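Local coordinates for sulfur carrier protein ThiS (Escherichia coli, PDB 1ZUD) that serves as the sulfur donor in making the thiazole phosphate moiety of thiamine phosphate and forms a complex with the adenylyltransferase ThiF, at residues Q11-A14 with G15-V18; I40-R43 with E44-A47. All blocks are in the same frame, centred on the assembly; numbering follows the deposited sequence.

In the fold
Strands 2-5 and 8-11 form the first hairpin of this ubiquitin-like fold, and contact 1 (11-14 with 15-18) is the turn that follows, carrying the chain from edge strand 8-11 into helix 18-24. After the helix come strands 32-36 and 39-40, and contact 2 (40-43 with 44-47) then closes a tight turn on the way to strand 56-61. The two are in series, neither nested nor crossed, with centres about 15 Å apart. They meet where Thr17 CG2 packs 3.3 Å from Ala47 O and Val18 CB 3.7 Å from Trp46 O, which joins the start of the helix to the loop beyond the opposite edge strand.

Contact 1 of 2, residues Q11-A14 with G15-V18; sequences QCAA and GQTV
Gln16 reaches back along the chain with its amide end toward the backbone of Ala13 and the side chain of Cys12. Its CG lies opposite the carbonyl carbon (chi1 -69°) and the next bond is fully extended, which carries the amide back across the turn to Ala13 and Cys12. The aliphatic part runs beside Ala13, with Gln16 CG 4.0 Å from Ala13 CB. At the end, Gln16 OE1 comes within 3.6 Å of Cys12 CB, whereas the sulfur SG is a little farther from the same oxygen. Cys12 SG is held between its backbone N and carbonyl carbon (chi1 66°), and both Cys12 and Gln16 also touch Leu21 of helix 18-24.

Ala13 O and Gln16 OE1 approach to 3.4 Å, but as two acceptors they cannot bond to each other; waters connect the two arms of the turn. One water donates to Ala13 O at 2.8 Å and accepts from Gln16 N at 2.8 Å. A second donates to Gln16 OE1 at 3.1 Å, while its bond from Ala13 N is weak.

This is the connection between the N-terminal beta-hairpin and the helix of the ubiquitin-like fold. The chain reverses over Ala14 and Gly15; the positive phi of Gly15 (71°) favours glycine, and a beta carbon there would also run into Ala14 O. With an alanine in place of Gln16 the amide acceptor is gone, and the second water would probably lose its stronger protein partner while Ala13 CB and Cys12 CB lose the cover of the chain.

Past the turn, Gln16 is backbone-bonded to Val51, and Thr17 takes the N-cap position: its OG1 caps a backbone N just beyond Val18, and its own N bonds to Glu20 OE1 at the start of helix 18-24.

Contact 2 of 2, residues I40-R43 with E44-A47; sequences IVPR and EQWA
Trp46 NE1 turns back to donate to Val41 O at 2.8 Å, with an N-H...O angle of 151°. The bond spans two overlapping beta-turns after edge strand 39-40 of the ubiquitin-like fold. The oxygen sits slightly off the indole plane, and the nitrogen approaches from above the carbonyl plane of Val41.

Two backbone bonds of the i to i+3 kind close the turns: Gln45 N gives to Pro42 O at 2.8 Å, and Trp46 N gives to Arg43 O at 3.1 Å in a nearly straight line (170°). Arg43 O has a second donor, a water that in turn accepts from Ala47 N, so two bonds grip this oxygen. The Gln45 side chain lies alongside the Pro42 ring, pointing the same way, with Gln45 NE2 3.8 Å from Pro42 CD.

The polar ends of Arg43 and Glu44 find their partners beyond the turn. Arg43 NH1 bonds Ala32 O, while NH2 makes a salt bridge to Asp176 of the ThiF chain. Glu44 OE1 accepts from the backbone N of Gly239 of ThiF, which places this turn at the interface between carrier and enzyme.

The Arg43 chain bends at chi2 and chi3 as it crosses the indole, and its guanidinium plane is turned obliquely to the ring. At the indole edge Val41 CG1 meets Trp46 CD1 at 3.9 Å. Over one face Arg43 CG makes a CH-pi contact, 3.3 Å from the centroid of the six-membered ring of Trp46 and only 8° off its normal.

Contact 1 of 2, residues Q11-A14 with G15-V18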
ATOM      1  N   GLN D  11     -33.509  -8.202   4.828  1.00 48.05           N
ATOM      2  CA  GLN D  11     -34.444  -9.284   4.540  1.00 52.45           C
ATOM      3  C   GLN D  11     -34.878  -9.111   3.108  1.00 47.16           C
ATOM      4  O   GLN D  11     -34.991  -7.993   2.635  1.00 48.80           O
ATOM      5  CB  GLN D  11     -35.715  -9.185   5.400  1.00 59.72           C
ATOM      6  CG  GLN D  11     -35.550  -9.433   6.883  1.00 69.33           C
ATOM      7  CD  GLN D  11     -36.520 -10.497   7.408  1.00 76.70           C
ATOM      8  OE1 GLN D  11     -36.310 -11.709   7.224  1.00 78.54           O
ATOM      9  NE2 GLN D  11     -37.597 -10.044   8.055  1.00 77.51           N
ATOM     10  N   CYS D  12     -35.120 -10.209   2.426  1.00 47.00           N
ATOM     11  CA  CYS D  12     -35.619 -10.165   1.051  1.00 50.26           C
ATOM     12  C   CYS D  12     -36.317 -11.506   0.783  1.00 49.52           C
ATOM     13  O   CYS D  12     -36.081 -12.487   1.499  1.00 48.92           O
ATOM     14  CB  CYS D  12     -34.475  -9.956   0.055  1.00 49.40           C
ATOM     15  SG  CYS D  12     -33.289 -11.312  -0.041  1.00 54.47           S
ATOM     16  N   ALA D  13     -37.170 -11.546  -0.235  1.00 45.08           N
ATOM     17  CA  ALA D  13     -37.892 -12.767  -0.576  1.00 48.88           C
ATOM     18  C   ALA D  13     -36.973 -13.911  -0.999  1.00 48.64           C
ATOM     19  O   ALA D  13     -35.843 -13.706  -1.453  1.00 46.52           O
ATOM     20  CB  ALA D  13     -38.918 -12.475  -1.722  1.00 47.25           C
ATOM     21  N   ALA D  14     -37.462 -15.129  -0.832  1.00 45.74           N
ATOM     22  CA  ALA D  14     -36.728 -16.299  -1.258  1.00 45.19           C
ATOM     23  C   ALA D  14     -37.090 -16.458  -2.745  1.00 45.02           C
ATOM     24  O   ALA D  14     -38.071 -15.872  -3.212  1.00 45.55           O
ATOM     25  CB  ALA D  14     -37.181 -17.516  -0.481  1.00 47.42           C
ATOM     26  N   GLY D  15     -36.300 -17.243  -3.475  1.00 40.95           N
ATOM     27  CA  GLY D  15     -36.556 -17.451  -4.895  1.00 45.20           C
ATOM     28  C   GLY D  15     -36.286 -16.287  -5.861  1.00 46.35           C
ATOM     29  O   GLY D  15     -36.737 -16.364  -7.004  1.00 47.43           O
ATOM     30  N   GLN D  16     -35.569 -15.234  -5.436  1.00 40.17           N
ATOM     31  CA  GLN D  16     -35.290 -14.067  -6.304  1.00 39.09           C
ATOM     32  C   GLN D  16     -33.958 -14.154  -7.023  1.00 32.36           C
ATOM     33  O   GLN D  16     -32.999 -14.693  -6.493  1.00 32.26           O
ATOM     34  CB  GLN D  16     -35.226 -12.771  -5.516  1.00 42.48           C
ATOM     35  CG  GLN D  16     -36.504 -12.243  -4.921  1.00 57.04           C
ATOM     36  CD  GLN D  16     -36.261 -10.891  -4.240  1.00 57.76           C
ATOM     37  OE1 GLN D  16     -35.560 -10.817  -3.231  1.00 63.54           O
ATOM     38  NE2 GLN D  16     -36.818  -9.818  -4.808  1.00 57.78           N
ATOM     39  N   THR D  17     -33.868 -13.574  -8.221  1.00 31.30           N
ATOM     40  CA  THR D  17     -32.585 -13.623  -8.924  1.00 26.13           C
ATOM     41  C   THR D  17     -31.815 -12.352  -8.498  1.00 21.88           C
ATOM     42  O   THR D  17     -32.379 -11.446  -7.920  1.00 23.55           O
ATOM     43  CB  THR D  17     -32.751 -13.571 -10.456  1.00 22.18           C
ATOM     44  OG1 THR D  17     -33.455 -12.363 -10.784  1.00 29.30           O
ATOM     45  CG2 THR D  17     -33.591 -14.825 -11.002  1.00 27.16           C
ATOM     46  N   VAL D  18     -30.537 -12.309  -8.798  1.00 25.21           N
ATOM     47  CA  VAL D  18     -29.769 -11.104  -8.475  1.00 25.62           C
ATOM     48  C   VAL D  18     -30.408  -9.918  -9.156  1.00 24.15           C
ATOM     49  O   VAL D  18     -30.576  -8.877  -8.546  1.00 25.90           O
ATOM     50  CB  VAL D  18     -28.301 -11.262  -8.932  1.00 26.81           C
ATOM     51  CG1 VAL D  18     -27.565  -9.929  -8.808  1.00 25.68           C
ATOM     52  CG2 VAL D  18     -27.656 -12.377  -8.127  1.00 23.37           C
TER
HETATM   53  O   HOH W   1     -33.917 -14.651  -3.271  1.00 38.55           O
HETATM   54  O   HOH W   2     -36.962  -8.577  -1.693  1.00 52.33           O

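Contact 2 of 2, residues I40-R43 with E44-A47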
ATOM      1  N   ILE D  40     -16.891 -13.287  -7.357  1.00 20.90           N
ATOM      2  CA  ILE D  40     -17.595 -12.466  -8.322  1.00 22.57           C
ATOM      3  C   ILE D  40     -18.612 -13.335  -9.079  1.00 22.63           C
ATOM      4  O   ILE D  40     -18.318 -14.470  -9.412  1.00 20.38           O
ATOM      5  CB  ILE D  40     -16.627 -11.925  -9.384  1.00 23.82           C
ATOM      6  CG1 ILE D  40     -15.571 -11.032  -8.681  1.00 24.16           C
ATOM      7  CG2 ILE D  40     -17.421 -11.151 -10.482  1.00 21.13           C
ATOM      8  CD1 ILE D  40     -16.161  -9.740  -8.129  1.00 22.38           C
ATOM      9  N   VAL D  41     -19.769 -12.758  -9.344  1.00 22.71           N
ATOM     10  CA  VAL D  41     -20.821 -13.378 -10.130  1.00 25.48           C
ATOM     11  C   VAL D  41     -20.888 -12.478 -11.383  1.00 18.81           C
ATOM     12  O   VAL D  41     -21.347 -11.347 -11.306  1.00 26.63           O
ATOM     13  CB  VAL D  41     -22.199 -13.351  -9.436  1.00 28.62           C
ATOM     14  CG1 VAL D  41     -23.226 -13.997 -10.396  1.00 22.26           C
ATOM     15  CG2 VAL D  41     -22.166 -14.153  -8.141  1.00 19.60           C
ATOM     16  N   PRO D  42     -20.390 -12.960 -12.529  1.00 25.56           N
ATOM     17  CA  PRO D  42     -20.410 -12.166 -13.762  1.00 24.61           C
ATOM     18  C   PRO D  42     -21.818 -11.622 -14.052  1.00 27.54           C
ATOM     19  O   PRO D  42     -22.810 -12.324 -13.932  1.00 23.42           O
ATOM     20  CB  PRO D  42     -19.907 -13.152 -14.817  1.00 26.39           C
ATOM     21  CG  PRO D  42     -19.020 -14.074 -14.063  1.00 28.89           C
ATOM     22  CD  PRO D  42     -19.824 -14.317 -12.784  1.00 24.92           C
ATOM     23  N   ARG D  43     -21.881 -10.363 -14.456  1.00 25.22           N
ATOM     24  CA  ARG D  43     -23.137  -9.692 -14.716  1.00 32.27           C
ATOM     25  C   ARG D  43     -24.011 -10.458 -15.691  1.00 30.06           C
ATOM     26  O   ARG D  43     -25.231 -10.399 -15.605  1.00 27.37           O
ATOM     27  CB  ARG D  43     -22.874  -8.309 -15.295  1.00 32.80           C
ATOM     28  CG  ARG D  43     -23.897  -7.298 -14.928  1.00 42.05           C
ATOM     29  CD  ARG D  43     -23.155  -5.995 -14.666  1.00 45.60           C
ATOM     30  NE  ARG D  43     -23.281  -5.142 -15.817  1.00 45.81           N
ATOM     31  CZ  ARG D  43     -22.465  -4.129 -16.108  1.00 56.20           C
ATOM     32  NH1 ARG D  43     -21.393  -3.784 -15.319  1.00 38.00           N
ATOM     33  NH2 ARG D  43     -22.740  -3.466 -17.223  1.00 31.85           N
ATOM     34  N   GLU D  44     -23.381 -11.173 -16.618  1.00 25.76           N
ATOM     35  CA  GLU D  44     -24.154 -11.900 -17.603  1.00 36.70           C
ATOM     36  C   GLU D  44     -24.990 -12.983 -16.925  1.00 32.60           C
ATOM     37  O   GLU D  44     -25.864 -13.542 -17.547  1.00 36.53           O
ATOM     38  CB  GLU D  44     -23.229 -12.497 -18.684  1.00 39.98           C
ATOM     39  CG  GLU D  44     -22.350 -13.659 -18.231  1.00 49.15           C
ATOM     40  CD  GLU D  44     -21.458 -14.209 -19.361  1.00 57.72           C
ATOM     41  OE1 GLU D  44     -20.840 -15.284 -19.170  1.00 57.13           O
ATOM     42  OE2 GLU D  44     -21.364 -13.562 -20.436  1.00 62.59           O
ATOM     43  N   GLN D  45     -24.734 -13.283 -15.650  1.00 26.94           N
ATOM     44  CA  GLN D  45     -25.514 -14.322 -14.959  1.00 27.00           C
ATOM     45  C   GLN D  45     -26.578 -13.774 -13.995  1.00 27.15           C
ATOM     46  O   GLN D  45     -27.370 -14.540 -13.405  1.00 26.04           O
ATOM     47  CB  GLN D  45     -24.573 -15.230 -14.150  1.00 35.96           C
ATOM     48  CG  GLN D  45     -23.690 -16.169 -14.975  1.00 42.20           C
ATOM     49  CD  GLN D  45     -22.539 -16.784 -14.178  1.00 47.01           C
ATOM     50  OE1 GLN D  45     -22.653 -17.061 -12.979  1.00 46.45           O
ATOM     51  NE2 GLN D  45     -21.422 -17.015 -14.857  1.00 53.92           N
ATOM     52  N   TRP D  46     -26.655 -12.451 -13.847  1.00 25.00           N
ATOM     53  CA  TRP D  46     -27.576 -11.917 -12.847  1.00 26.76           C
ATOM     54  C   TRP D  46     -29.051 -12.182 -13.075  1.00 25.61           C
ATOM     55  O   TRP D  46     -29.794 -12.258 -12.114  1.00 27.50           O
ATOM     56  CB  TRP D  46     -27.387 -10.405 -12.610  1.00 19.15           C
ATOM     57  CG  TRP D  46     -25.976  -9.982 -12.120  1.00 25.11           C
ATOM     58  CD1 TRP D  46     -24.955 -10.791 -11.711  1.00 22.75           C
ATOM     59  CD2 TRP D  46     -25.488  -8.640 -11.995  1.00 24.59           C
ATOM     60  NE1 TRP D  46     -23.848 -10.038 -11.343  1.00 26.57           N
ATOM     61  CE2 TRP D  46     -24.150  -8.714 -11.505  1.00 23.86           C
ATOM     62  CE3 TRP D  46     -26.039  -7.392 -12.248  1.00 28.50           C
ATOM     63  CZ2 TRP D  46     -23.360  -7.572 -11.273  1.00 26.82           C
ATOM     64  CZ3 TRP D  46     -25.226  -6.229 -12.008  1.00 31.77           C
ATOM     65  CH2 TRP D  46     -23.916  -6.354 -11.532  1.00 30.08           C
ATOM     66  N   ALA D  47     -29.476 -12.310 -14.322  1.00 27.77           N
ATOM     67  CA  ALA D  47     -30.898 -12.554 -14.611  1.00 27.07           C
ATOM     68  C   ALA D  47     -31.386 -13.931 -14.178  1.00 23.21           C
ATOM     69  O   ALA D  47     -32.585 -14.141 -14.046  1.00 32.86           O
ATOM     70  CB  ALA D  47     -31.175 -12.354 -16.113  1.00 20.79           C
TER
HETATM   71  O   HOH W   3     -28.060 -10.810 -16.414  1.00 54.34           O